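Local coordinates for uncharacterized protein (Bacteroides dorei DSM 17855, PDB 5TGF) that is probably a serine hydrolase of the beta-lactamase superfamily that also has a calcium site, its substrate being unknown, at residues A[15-20]-A[327-332]; A[49-54]-A[206-211]; A[106-111]-A[149-154]; A[123-128]-A[165-170]; A[250-255]-A[268-273]. All blocks are in the same frame, centred on the assembly; numbering follows the deposited sequence.

Interaction 1: residues A[15-20]-A[327-332]; sequences SIISSW and PVLSET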
# COMPACT_ATOMS: atom_id res chain seq x y z
N SER A 15 -16.27 5.10 19.31
CA SER A 15 -17.26 4.07 19.65
C SER A 15 -17.07 2.88 18.73
O SER A 15 -17.18 1.74 19.16
CB SER A 15 -18.70 4.58 19.53
OG SER A 15 -19.02 5.45 20.59
N ILE A 16 -16.81 3.16 17.46
CA ILE A 16 -16.67 2.07 16.49
C ILE A 16 -15.42 1.24 16.82
O ILE A 16 -15.47 0.02 16.84
CB ILE A 16 -16.61 2.60 15.05
CG1 ILE A 16 -17.97 3.20 14.66
CG2 ILE A 16 -16.20 1.48 14.08
CD1 ILE A 16 -17.94 4.01 13.35
N ILE A 17 -14.31 1.90 17.08
CA ILE A 17 -13.08 1.17 17.38
C ILE A 17 -13.20 0.39 18.71
O ILE A 17 -12.80 -0.77 18.80
CB ILE A 17 -11.86 2.11 17.41
CG1 ILE A 17 -11.68 2.78 16.05
CG2 ILE A 17 -10.61 1.36 17.81
CD1 ILE A 17 -10.65 3.88 16.00
N SER A 18 -13.82 1.01 19.72
CA SER A 18 -13.98 0.34 21.01
C SER A 18 -14.84 -0.91 20.88
O SER A 18 -14.54 -1.93 21.51
CB SER A 18 -14.59 1.32 22.05
OG SER A 18 -13.70 2.39 22.28
N SER A 19 -15.88 -0.83 20.06
CA SER A 19 -16.73 -1.99 19.82
C SER A 19 -15.95 -3.14 19.17
O SER A 19 -16.22 -4.31 19.46
CB SER A 19 -17.93 -1.62 18.93
OG SER A 19 -17.54 -1.57 17.56
N TRP A 20 -15.04 -2.84 18.25
CA TRP A 20 -14.16 -3.90 17.73
C TRP A 20 -13.29 -4.54 18.84
O TRP A 20 -13.06 -5.74 18.85
CB TRP A 20 -13.23 -3.42 16.63
CG TRP A 20 -13.92 -2.84 15.42
CD1 TRP A 20 -15.18 -3.15 14.95
CD2 TRP A 20 -13.37 -1.87 14.51
NE1 TRP A 20 -15.44 -2.42 13.80
CE2 TRP A 20 -14.35 -1.62 13.52
CE3 TRP A 20 -12.13 -1.23 14.41
CZ2 TRP A 20 -14.11 -0.76 12.44
CZ3 TRP A 20 -11.92 -0.32 13.36
CH2 TRP A 20 -12.92 -0.06 12.42
N PRO A 327 -12.94 1.14 5.24
CA PRO A 327 -13.33 2.51 4.91
C PRO A 327 -14.42 3.11 5.78
O PRO A 327 -14.68 4.32 5.64
CB PRO A 327 -13.89 2.41 3.46
CG PRO A 327 -13.37 1.16 2.95
CD PRO A 327 -13.12 0.23 4.09
N VAL A 328 -15.02 2.35 6.70
CA VAL A 328 -15.88 3.00 7.74
C VAL A 328 -15.08 4.06 8.53
O VAL A 328 -15.65 5.05 9.02
CB VAL A 328 -16.58 2.00 8.68
CG1 VAL A 328 -15.61 1.41 9.68
CG2 VAL A 328 -17.73 2.67 9.43
N LEU A 329 -13.76 3.89 8.61
CA LEU A 329 -12.93 4.81 9.36
C LEU A 329 -12.83 6.18 8.68
O LEU A 329 -13.02 7.23 9.29
CB LEU A 329 -11.53 4.22 9.54
CG LEU A 329 -11.47 3.01 10.45
CD1 LEU A 329 -10.17 2.24 10.17
CD2 LEU A 329 -11.57 3.42 11.91
N SER A 330 -12.51 6.17 7.39
CA SER A 330 -12.45 7.42 6.63
C SER A 330 -13.85 8.04 6.46
O SER A 330 -13.99 9.25 6.51
CB SER A 330 -11.79 7.19 5.27
OG SER A 330 -12.31 6.01 4.67
N GLU A 331 -14.88 7.21 6.33
CA GLU A 331 -16.25 7.72 6.20
C GLU A 331 -16.65 8.46 7.47
O GLU A 331 -17.22 9.56 7.42
CB GLU A 331 -17.24 6.54 6.01
CG GLU A 331 -18.71 6.94 5.87
CD GLU A 331 -19.65 5.74 5.78
OE1 GLU A 331 -20.59 5.76 4.98
OE2 GLU A 331 -19.46 4.76 6.50
N THR A 332 -16.33 7.86 8.62
CA THR A 332 -16.69 8.43 9.93
C THR A 332 -15.89 9.70 10.20
O THR A 332 -16.43 10.72 10.69
CB THR A 332 -16.53 7.40 11.04
OG1 THR A 332 -17.26 6.20 10.73
CG2 THR A 332 -17.03 7.93 12.40
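The indole of Trp-20 sets the rim of its benzo ring against Val-328 and Leu-329 and shows how two helices far apart in sequence can mesh through a few side chains. Atom CZ2 meets Val-328 CG1 at 3.8 Å, and this methyl lies at the ring's edge, near its plane. Next to it CH2 comes 3.8 Å from Leu-329 CD2, which approaches obliquely. The tryptophan and the valine slide past one another in opposite directions. On its own helix the indole has one face covered toward the rim by Ile-16 O and Ile-17 CA, so the helix itself backs the bump. Ile-16 makes a second projection: with CG1 beside the backbone N (chi1 -68°) and the chain extended beyond it, CD1 reaches Thr-332 OG1 tip to tip at 3.5 Å and also touches Val-328 CG2. Ile-17 adds less, its CG1 crossing Leu-329 CD2 at about a right angle. The short helical segments 15-20 and 328-332 run nearly antiparallel, at 155°, with axes 11.6 Å apart. Beyond them, Phe-306 and Phe-320 meet the Trp-20 ring edge-to-face. No hydrogen bond crosses the contact. The one hydroxyl touched, Thr-332 OG1, donates within its own helix to Val-328 O at 2.6 Å, and cohesion between the terminal helices here therefore rests on apolar side-chain fit.

Interaction 2: residues A[49-54]-A[206-211]; sequences TGDTKV and TLNDYI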
# COMPACT_ATOMS: atom_id res chain seq x y z
N THR A 49 0.64 0.82 21.98
CA THR A 49 1.07 2.21 22.00
C THR A 49 1.34 2.68 20.58
O THR A 49 1.34 1.88 19.64
CB THR A 49 2.39 2.35 22.79
OG1 THR A 49 3.47 1.77 22.04
CG2 THR A 49 2.29 1.70 24.15
N GLY A 50 1.73 3.95 20.43
CA GLY A 50 2.15 4.50 19.13
C GLY A 50 3.37 3.79 18.53
O GLY A 50 3.75 4.01 17.36
N ASP A 51 4.10 3.07 19.37
CA ASP A 51 5.35 2.47 18.99
C ASP A 51 5.26 0.93 18.91
O ASP A 51 6.25 0.27 18.71
CB ASP A 51 6.46 2.92 19.95
CG ASP A 51 6.80 4.42 19.80
OD1 ASP A 51 6.92 4.96 18.68
OD2 ASP A 51 6.93 5.07 20.84
N THR A 52 4.07 0.37 19.06
CA THR A 52 3.85 -1.07 18.89
C THR A 52 4.10 -1.49 17.46
O THR A 52 3.51 -0.93 16.56
CB THR A 52 2.44 -1.47 19.31
OG1 THR A 52 2.25 -1.17 20.70
CG2 THR A 52 2.19 -2.97 19.11
N LYS A 53 5.04 -2.42 17.25
CA LYS A 53 5.32 -2.89 15.92
C LYS A 53 4.26 -3.90 15.47
O LYS A 53 3.90 -4.80 16.24
CB LYS A 53 6.72 -3.50 15.84
CG LYS A 53 7.80 -2.46 15.89
CD LYS A 53 9.18 -3.09 15.91
CE LYS A 53 9.60 -3.55 14.53
NZ LYS A 53 10.79 -4.42 14.60
N VAL A 54 3.77 -3.74 14.24
CA VAL A 54 2.73 -4.59 13.71
C VAL A 54 3.07 -4.95 12.27
O VAL A 54 3.51 -4.10 11.48
CB VAL A 54 1.35 -3.89 13.74
CG1 VAL A 54 0.27 -4.84 13.26
CG2 VAL A 54 0.98 -3.37 15.12
N THR A 206 4.91 0.90 12.71
CA THR A 206 4.21 1.39 13.90
C THR A 206 3.28 2.51 13.47
O THR A 206 3.45 3.08 12.38
CB THR A 206 5.20 1.93 14.94
OG1 THR A 206 5.92 3.03 14.37
CG2 THR A 206 6.22 0.86 15.34
N LEU A 207 2.38 2.91 14.35
CA LEU A 207 1.56 4.08 14.11
C LEU A 207 2.43 5.33 13.88
O LEU A 207 2.21 6.04 12.88
CB LEU A 207 0.62 4.35 15.27
CG LEU A 207 -0.23 5.63 15.14
CD1 LEU A 207 -1.23 5.46 14.00
CD2 LEU A 207 -0.93 6.01 16.44
N ASN A 208 3.44 5.55 14.74
CA ASN A 208 4.25 6.76 14.66
C ASN A 208 5.07 6.79 13.38
O ASN A 208 5.12 7.81 12.72
CB ASN A 208 5.17 6.91 15.90
CG ASN A 208 4.39 7.23 17.17
OD1 ASN A 208 3.25 7.72 17.11
ND2 ASN A 208 4.97 6.89 18.33
N ASP A 209 5.64 5.65 12.99
CA ASP A 209 6.40 5.57 11.75
C ASP A 209 5.52 5.86 10.53
O ASP A 209 5.89 6.66 9.68
CB ASP A 209 7.06 4.21 11.59
CG ASP A 209 8.36 4.11 12.36
OD1 ASP A 209 8.69 5.02 13.17
OD2 ASP A 209 9.05 3.10 12.11
N TYR A 210 4.36 5.20 10.43
CA TYR A 210 3.60 5.29 9.19
C TYR A 210 2.94 6.68 9.04
O TYR A 210 2.77 7.19 7.93
CB TYR A 210 2.52 4.18 9.13
CG TYR A 210 2.08 3.80 7.74
CD1 TYR A 210 1.22 4.62 7.02
CD2 TYR A 210 2.47 2.60 7.16
CE1 TYR A 210 0.77 4.26 5.77
CE2 TYR A 210 2.07 2.27 5.87
CZ TYR A 210 1.22 3.09 5.18
OH TYR A 210 0.85 2.78 3.90
N ILE A 211 2.60 7.30 10.16
CA ILE A 211 2.09 8.68 10.12
C ILE A 211 3.14 9.63 9.51
O ILE A 211 2.77 10.56 8.80
CB ILE A 211 1.65 9.12 11.55
CG1 ILE A 211 0.24 8.57 11.85
CG2 ILE A 211 1.58 10.64 11.70
CD1 ILE A 211 -0.89 9.25 11.05
O HOH W 1 1.66 1.30 16.75
O HOH W 2 7.67 4.00 16.16
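In Thr-206, chi1 of 62° sets OG1 between the backbone N and the carbonyl carbon, where it accepts from Asp-209 N as the N-cap of helix 207-218, and turns CG2 to within 3.4 Å of Asp-51 O. Asn-208 and Asp-51 both carry CG beside the backbone N, which brings amide and carboxylate together. Asn-208 ND2 donates to Asp-51 OD1 over 2.8 Å, meeting it from above the carboxylate plane, with the two flat groups 78° apart. Alongside, Asn-208 N donates to Gly-50 O at 3.1 Å in the carbonyl plane, so a type I turn, 49-52, meets the first turn of the helix. One water links Thr-49 O and Thr-52 O to Leu-207 N; another joins Asp-51 OD1 to Thr-206 OG1. The turn leads from strand 38-46 into strand 54-55, which pairs with 204-205 just before the helix, while Leu-207 packs on strands 28-35 and 302-307 and Tyr-210 on helix 60-74.

Interaction 3: residues A[106-111]-A[149-154]; sequences HTSGVR and GLAMQI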
# COMPACT_ATOMS: atom_id res chain seq x y z
N HIS A 106 -1.22 -3.82 -10.59
CA HIS A 106 -1.92 -5.07 -10.68
C HIS A 106 -2.47 -5.35 -12.09
O HIS A 106 -3.54 -5.96 -12.22
CB HIS A 106 -3.02 -5.14 -9.64
CG HIS A 106 -2.50 -4.94 -8.26
ND1 HIS A 106 -1.57 -5.79 -7.70
CD2 HIS A 106 -2.67 -3.93 -7.37
CE1 HIS A 106 -1.22 -5.33 -6.51
NE2 HIS A 106 -1.91 -4.23 -6.27
N THR A 107 -1.84 -4.76 -13.10
CA THR A 107 -2.30 -4.92 -14.48
C THR A 107 -1.24 -5.63 -15.35
O THR A 107 -1.36 -5.64 -16.56
CB THR A 107 -2.72 -3.60 -15.14
OG1 THR A 107 -1.64 -2.66 -15.11
CG2 THR A 107 -3.91 -3.01 -14.43
N SER A 108 -0.29 -6.31 -14.72
CA SER A 108 0.81 -6.95 -15.45
C SER A 108 0.45 -8.29 -16.09
O SER A 108 1.10 -8.70 -17.06
CB SER A 108 2.01 -7.15 -14.53
OG SER A 108 1.77 -8.13 -13.54
N GLY A 109 -0.51 -9.00 -15.49
CA GLY A 109 -0.80 -10.40 -15.81
C GLY A 109 0.13 -11.43 -15.22
O GLY A 109 0.02 -12.62 -15.56
N VAL A 110 1.04 -11.01 -14.35
CA VAL A 110 1.86 -11.95 -13.60
C VAL A 110 0.95 -12.70 -12.59
O VAL A 110 0.01 -12.14 -12.04
CB VAL A 110 3.02 -11.25 -12.90
CG1 VAL A 110 3.79 -12.20 -11.99
CG2 VAL A 110 3.94 -10.63 -13.94
N ARG A 111 1.22 -13.98 -12.39
CA ARG A 111 0.40 -14.77 -11.46
C ARG A 111 0.39 -14.05 -10.08
O ARG A 111 1.43 -13.56 -9.66
CB ARG A 111 1.03 -16.15 -11.33
CG ARG A 111 0.13 -17.18 -10.71
CD ARG A 111 0.92 -18.44 -10.38
NE ARG A 111 0.11 -19.27 -9.51
CZ ARG A 111 -0.66 -20.27 -9.92
NH1 ARG A 111 -0.65 -20.63 -11.18
NH2 ARG A 111 -1.42 -20.92 -9.04
N GLY A 149 0.78 -10.26 -5.48
CA GLY A 149 2.04 -9.92 -4.83
C GLY A 149 3.32 -10.21 -5.63
O GLY A 149 4.33 -9.56 -5.43
N LEU A 150 3.28 -11.14 -6.57
CA LEU A 150 4.51 -11.48 -7.30
C LEU A 150 5.03 -10.36 -8.18
O LEU A 150 6.25 -10.20 -8.29
CB LEU A 150 4.34 -12.77 -8.11
CG LEU A 150 3.96 -14.04 -7.33
CD1 LEU A 150 3.91 -15.23 -8.27
CD2 LEU A 150 4.97 -14.28 -6.23
N ALA A 151 4.16 -9.65 -8.88
CA ALA A 151 4.61 -8.62 -9.80
C ALA A 151 5.41 -7.54 -9.11
O ALA A 151 6.40 -7.05 -9.67
CB ALA A 151 3.44 -7.99 -10.55
N MSE A 152 5.06 -7.20 -7.88
CA MSE A 152 5.79 -6.17 -7.16
C MSE A 152 7.17 -6.63 -6.78
O MSE A 152 8.05 -5.81 -6.55
CB MSE A 152 4.99 -5.61 -5.98
CG MSE A 152 3.86 -4.76 -6.58
SE MSE A 152 2.78 -3.98 -5.14
CE MSE A 152 4.18 -3.22 -4.00
N GLN A 153 7.36 -7.95 -6.66
CA GLN A 153 8.72 -8.48 -6.45
C GLN A 153 9.63 -8.12 -7.60
O GLN A 153 10.77 -7.72 -7.40
CB GLN A 153 8.75 -10.00 -6.26
CG GLN A 153 7.89 -10.52 -5.14
CD GLN A 153 8.46 -10.20 -3.79
OE1 GLN A 153 8.23 -9.11 -3.24
NE2 GLN A 153 9.20 -11.14 -3.23
N ILE A 154 9.11 -8.24 -8.81
CA ILE A 154 9.85 -7.87 -10.02
C ILE A 154 10.14 -6.37 -10.02
O ILE A 154 11.28 -5.97 -10.26
CB ILE A 154 9.10 -8.26 -11.28
CG1 ILE A 154 8.82 -9.78 -11.32
CG2 ILE A 154 9.85 -7.83 -12.53
CD1 ILE A 154 8.11 -10.19 -12.58
O HOH W 3 1.43 -10.72 -9.15
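Val-110 lies across Leu-150 at about a right angle, an example of a loop side chain seated on the first turn of a helix. Its CG1, anti to the backbone N (chi1 174°), meets Leu-150 CB at 4.0 Å, while its CB faces Ala-151 CB at the same separation. The other methyl, CG2, points on toward Ile-154 CD1. Ala-151 CB also receives Ser-108 OG at 3.4 Å, and that hydroxyl is held in place by accepting from Val-110 N in an ST turn. Leu-150 turns its side chain along the backbone of Arg-111, CD1 coming 3.3 Å from Arg-111 O. The same carbonyl oxygen accepts from a water 2.9 Å away, which in turn accepts from Ala-151 N, so a backbone N-H at the helix start is satisfied through solvent. At the other end of the loop the selenium of Met-152, a selenomethionine, stands obliquely to the His-106 ring, 5.3 Å from its centroid and 53° off the normal. The histidine ring also meets Tyr-147 and, edge-to-face, Tyr-265, and touches Lys-61. Lys-61 belongs with Ser-58 to a probable Ser-x-x-Lys motif, with Tyr-147 as a likely second hydroxyl beside the lysine; the contact lies beside this presumed active site, consistent with the serine beta-lactamase and penicillin-binding protein fold.

Interaction 4: residues A[123-128]-A[165-170]; sequences NHLDSA and KEFEPL
Glu-166 extends from its backbone to the His-124 ring, and following it outward illustrates how one carboxylate can join the starts of two helices. Its CB points toward the other segment, and CG lies beside the backbone N (chi1 -76°); from there the chain runs extended. CD arrives at the edge of the imidazole, in its plane, 3.6 Å from ND1. At the tip OE2 accepts from His-124 ND1 over 2.9 Å through its syn lone pair, with an N-H...O angle of 165°. Ring and carboxylate are nearly coplanar, 8° apart, and OE1 stays on the ring's side as well, 3.4 Å from ND1. Both residues are N-caps, His-124 for helix 125-133 and Glu-166 for helix 167-179, in the helical part of this beta-lactamase-like fold. The carboxylate also reaches the other helix start through solvent: two waters near OE2 accept from Leu-125 N and from Asp-126 N, 3.0 and 3.1 Å away. A negative group facing these N-H groups would probably be stabilised by the helix end. Beneath the polar bridge Leu-125 CD1 crosses obliquely over Phe-167 CB, 3.9 Å away. Leu-125 continues onto Gln-153 of helix 150-163 and Leu-199 of helix 198-201. The Phe-167 ring, whose CG is anti to the backbone N, packs on Ala-64, Val-67 and Ile-68 of helix 60-74.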
# COMPACT_ATOMS: atom_id res chain seq x y z
N ASN A 123 13.81 -13.52 1.30
CA ASN A 123 14.45 -12.31 1.83
C ASN A 123 15.43 -11.66 0.85
O ASN A 123 16.01 -10.61 1.15
CB ASN A 123 15.13 -12.62 3.15
CG ASN A 123 14.15 -12.92 4.24
OD1 ASN A 123 13.19 -12.18 4.44
ND2 ASN A 123 14.43 -13.94 4.99
N HIS A 124 15.53 -12.22 -0.35
CA HIS A 124 16.29 -11.58 -1.42
C HIS A 124 15.53 -11.60 -2.71
O HIS A 124 15.09 -12.67 -3.19
CB HIS A 124 17.65 -12.28 -1.60
CG HIS A 124 18.46 -12.33 -0.36
ND1 HIS A 124 19.19 -11.26 0.10
CD2 HIS A 124 18.57 -13.29 0.59
CE1 HIS A 124 19.69 -11.54 1.29
NE2 HIS A 124 19.33 -12.77 1.60
N LEU A 125 15.37 -10.43 -3.31
CA LEU A 125 14.55 -10.35 -4.49
C LEU A 125 15.15 -11.05 -5.71
O LEU A 125 14.41 -11.54 -6.57
CB LEU A 125 14.21 -8.91 -4.79
CG LEU A 125 13.34 -8.21 -3.75
CD1 LEU A 125 13.01 -6.82 -4.28
CD2 LEU A 125 12.07 -9.02 -3.46
N ASP A 126 16.48 -11.13 -5.79
CA ASP A 126 17.06 -11.83 -6.93
C ASP A 126 16.64 -13.30 -6.99
O ASP A 126 16.31 -13.80 -8.07
CB ASP A 126 18.58 -11.67 -7.00
CG ASP A 126 19.34 -12.31 -5.84
OD1 ASP A 126 18.75 -12.71 -4.80
OD2 ASP A 126 20.59 -12.35 -5.94
N SER A 127 16.60 -13.96 -5.83
CA SER A 127 16.07 -15.33 -5.74
C SER A 127 14.55 -15.40 -6.01
O SER A 127 14.07 -16.31 -6.69
CB SER A 127 16.37 -15.91 -4.35
OG SER A 127 17.75 -15.97 -4.10
N ALA A 128 13.81 -14.44 -5.49
CA ALA A 128 12.34 -14.41 -5.74
C ALA A 128 12.05 -14.32 -7.21
O ALA A 128 11.17 -15.01 -7.71
CB ALA A 128 11.68 -13.24 -5.03
N LYS A 165 21.82 -1.92 -5.05
CA LYS A 165 21.62 -2.04 -3.60
C LYS A 165 20.29 -2.78 -3.34
O LYS A 165 19.34 -2.60 -4.08
CB LYS A 165 21.55 -0.64 -2.98
CG LYS A 165 21.87 -0.56 -1.52
CD LYS A 165 22.01 0.91 -1.07
CE LYS A 165 21.97 0.97 0.46
NZ LYS A 165 22.19 2.34 1.03
N GLU A 166 20.22 -3.56 -2.28
CA GLU A 166 19.03 -4.37 -2.03
C GLU A 166 17.88 -3.51 -1.48
O GLU A 166 18.09 -2.39 -0.97
CB GLU A 166 19.35 -5.55 -1.12
CG GLU A 166 20.10 -6.68 -1.83
CD GLU A 166 19.96 -8.00 -1.11
OE1 GLU A 166 20.60 -8.16 -0.07
OE2 GLU A 166 19.14 -8.85 -1.53
N PHE A 167 16.66 -4.03 -1.61
CA PHE A 167 15.44 -3.26 -1.40
C PHE A 167 15.25 -2.81 0.05
O PHE A 167 14.80 -1.67 0.31
CB PHE A 167 14.21 -4.04 -1.89
CG PHE A 167 12.94 -3.22 -1.88
CD1 PHE A 167 12.62 -2.40 -2.93
CD2 PHE A 167 12.14 -3.21 -0.76
CE1 PHE A 167 11.48 -1.60 -2.89
CE2 PHE A 167 10.98 -2.44 -0.72
CZ PHE A 167 10.67 -1.63 -1.78
N GLU A 168 15.52 -3.68 1.01
CA GLU A 168 15.37 -3.27 2.40
C GLU A 168 16.37 -2.11 2.76
O GLU A 168 15.96 -1.10 3.36
CB GLU A 168 15.46 -4.46 3.33
CG GLU A 168 15.48 -4.13 4.83
CD GLU A 168 14.28 -3.31 5.31
OE1 GLU A 168 13.20 -3.35 4.69
OE2 GLU A 168 14.41 -2.63 6.34
N PRO A 169 17.65 -2.25 2.38
CA PRO A 169 18.55 -1.12 2.64
C PRO A 169 18.14 0.14 1.91
O PRO A 169 18.25 1.24 2.48
CB PRO A 169 19.91 -1.62 2.13
CG PRO A 169 19.84 -3.07 2.17
CD PRO A 169 18.40 -3.49 2.14
N LEU A 170 17.60 0.00 0.70
CA LEU A 170 17.05 1.15 -0.01
C LEU A 170 15.91 1.83 0.73
O LEU A 170 15.84 3.06 0.79
CB LEU A 170 16.60 0.77 -1.42
CG LEU A 170 17.72 0.52 -2.43
CD1 LEU A 170 17.07 -0.05 -3.67
CD2 LEU A 170 18.47 1.84 -2.73
O HOH W 4 16.43 -8.07 -1.73
O HOH W 5 18.27 -9.22 -4.22

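Interaction 5: residues A[250-255]-A[268-273]; sequences GEYVEK and GEWREL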
# COMPACT_ATOMS: atom_id res chain seq x y z
N GLY A 250 -16.85 -6.49 -8.26
CA GLY A 250 -16.54 -6.93 -6.89
C GLY A 250 -15.09 -6.79 -6.42
O GLY A 250 -14.69 -7.43 -5.48
N GLU A 251 -14.29 -5.92 -7.06
CA GLU A 251 -12.98 -5.61 -6.47
C GLU A 251 -13.21 -4.66 -5.28
O GLU A 251 -14.32 -4.16 -5.07
CB GLU A 251 -12.05 -4.99 -7.52
CG GLU A 251 -11.83 -5.85 -8.76
CD GLU A 251 -10.97 -7.09 -8.54
OE1 GLU A 251 -10.31 -7.24 -7.49
OE2 GLU A 251 -11.01 -7.98 -9.42
N TYR A 252 -12.14 -4.42 -4.53
CA TYR A 252 -12.23 -3.72 -3.25
C TYR A 252 -12.97 -2.39 -3.28
O TYR A 252 -13.80 -2.13 -2.42
CB TYR A 252 -10.84 -3.56 -2.64
CG TYR A 252 -10.81 -2.60 -1.48
CD1 TYR A 252 -11.11 -2.99 -0.17
CD2 TYR A 252 -10.48 -1.30 -1.70
CE1 TYR A 252 -11.07 -2.06 0.85
CE2 TYR A 252 -10.41 -0.39 -0.69
CZ TYR A 252 -10.76 -0.76 0.57
OH TYR A 252 -10.78 0.27 1.51
N VAL A 253 -12.69 -1.54 -4.26
CA VAL A 253 -13.33 -0.22 -4.26
C VAL A 253 -14.87 -0.32 -4.43
O VAL A 253 -15.65 0.38 -3.72
CB VAL A 253 -12.68 0.72 -5.30
CG1 VAL A 253 -13.53 1.92 -5.59
CG2 VAL A 253 -11.28 1.12 -4.85
N GLU A 254 -15.32 -1.19 -5.33
CA GLU A 254 -16.76 -1.40 -5.55
C GLU A 254 -17.41 -2.08 -4.35
O GLU A 254 -18.42 -1.60 -3.83
CB GLU A 254 -17.05 -2.23 -6.83
CG GLU A 254 -18.55 -2.58 -7.02
CD GLU A 254 -18.82 -3.68 -8.08
OE1 GLU A 254 -18.14 -3.65 -9.13
OE2 GLU A 254 -19.66 -4.62 -7.88
N LYS A 255 -16.73 -3.09 -3.81
CA LYS A 255 -17.26 -3.90 -2.73
C LYS A 255 -17.25 -3.18 -1.39
O LYS A 255 -18.21 -3.28 -0.63
CB LYS A 255 -16.45 -5.21 -2.62
CG LYS A 255 -17.05 -6.17 -1.62
CD LYS A 255 -16.57 -7.59 -1.85
CE LYS A 255 -16.84 -8.42 -0.62
NZ LYS A 255 -16.25 -9.78 -0.75
N GLY A 268 0.79 1.05 -6.29
CA GLY A 268 0.73 0.53 -4.91
C GLY A 268 -0.29 1.15 -3.97
O GLY A 268 -0.08 1.15 -2.78
N GLU A 269 -1.38 1.70 -4.50
CA GLU A 269 -2.37 2.38 -3.71
C GLU A 269 -3.72 2.40 -4.45
O GLU A 269 -3.76 2.51 -5.71
CB GLU A 269 -1.92 3.81 -3.40
CG GLU A 269 -1.68 4.69 -4.63
CD GLU A 269 -0.57 5.74 -4.40
OE1 GLU A 269 -0.89 6.94 -4.17
OE2 GLU A 269 0.64 5.35 -4.35
N TRP A 270 -4.80 2.31 -3.68
CA TRP A 270 -6.15 2.37 -4.22
C TRP A 270 -6.61 3.81 -4.35
O TRP A 270 -6.40 4.65 -3.43
CB TRP A 270 -7.17 1.63 -3.32
CG TRP A 270 -6.92 0.14 -3.14
CD1 TRP A 270 -6.17 -0.46 -2.16
CD2 TRP A 270 -7.46 -0.91 -3.93
NE1 TRP A 270 -6.15 -1.82 -2.35
CE2 TRP A 270 -6.94 -2.12 -3.43
CE3 TRP A 270 -8.25 -0.95 -5.09
CZ2 TRP A 270 -7.21 -3.35 -4.02
CZ3 TRP A 270 -8.55 -2.20 -5.65
CH2 TRP A 270 -8.04 -3.36 -5.13
N ARG A 271 -7.25 4.09 -5.47
CA ARG A 271 -7.99 5.30 -5.72
C ARG A 271 -9.45 5.12 -5.29
O ARG A 271 -10.26 4.62 -6.05
CB ARG A 271 -7.86 5.68 -7.19
CG ARG A 271 -6.41 5.99 -7.61
CD ARG A 271 -6.19 6.20 -9.11
NE ARG A 271 -7.34 6.73 -9.84
CZ ARG A 271 -7.49 7.96 -10.33
NH1 ARG A 271 -6.62 8.93 -10.11
NH2 ARG A 271 -8.58 8.22 -10.99
N GLU A 272 -9.73 5.35 -4.01
CA GLU A 272 -11.03 4.98 -3.44
C GLU A 272 -12.14 5.94 -3.90
O GLU A 272 -13.24 5.49 -4.21
CB GLU A 272 -11.00 4.98 -1.91
CG GLU A 272 -10.12 3.89 -1.31
CD GLU A 272 -10.28 3.78 0.20
OE1 GLU A 272 -10.61 4.78 0.86
OE2 GLU A 272 -9.99 2.71 0.73
N LEU A 273 -11.87 7.24 -3.91
CA LEU A 273 -12.88 8.21 -4.38
C LEU A 273 -12.24 9.09 -5.45
O LEU A 273 -11.12 9.66 -5.25
CB LEU A 273 -13.36 9.09 -3.22
CG LEU A 273 -13.90 8.39 -1.99
CD1 LEU A 273 -14.19 9.41 -0.87
CD2 LEU A 273 -15.15 7.62 -2.37
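Tyr-252 lays its CB and ring edge over one face of the Trp-270 indole, a compact case of an aromatic pair joined to a buried carboxylate. CB sits 3.9 Å from the centroid of the six-membered ring, 16° off its normal, a CH-pi contact. From there CD2 comes 3.8 Å above the indole plane, and the tyrosine edge faces the five-membered ring with the planes at 50°, an edge-to-face pair. Chi1 of 167°, with CG anti to the backbone N, carries the phenol along the indole to the carboxylate. Its OH donates to Glu-272 OE2 at 2.7 Å, on the anti side of that oxygen. Val-253 adds the neighbouring apolar contact, CG2 meeting Trp-270 CE3 at 3.7 Å, while CG1 approaches Glu-272 O at 3.8 Å; this buried carbonyl oxygen has no hydrogen-bond partner in the model. In the second shell, three more hydrogen bonds hold the carboxylate: Ser-285 OG at OE2, Tyr-293 OH and Gln-283 NE2 at OE1. Trp-270 meets Tyr-265 edge-to-face and touches the presumed active-site residues; beside it a glycerol, probably from the crystallisation liquor, bonds to Glu-251 OE1 and Tyr-252 N. Helix 252-257 thus packs against strand 270-274, an outermost strand of the six-stranded antiparallel sheet, where Glu-272 and Leu-273 form a classic bulge opposite Gln-283 of strand 281-285.

In the fold
Interaction 1 joins the two ends of the chain and encloses all the others in sequence. Interaction 2 comes next, with interactions 3 and 4 nested inside it and interaction 5 following. Interactions 3 and 4 cross along the chain and touch, their centres about 16 Å apart, through Gln-153 of helix 150-163 against helix 125-133. Interaction 5 touches interaction 1, where Pro-327 meets Tyr-252. The centres of interactions 1 and 4 are about 36 Å apart, on opposite sides of the chain's centre. The terminal helices and the six-stranded sheet thus form one side and the helical region the other, with the presumed active site bordered by interactions 3 and 5.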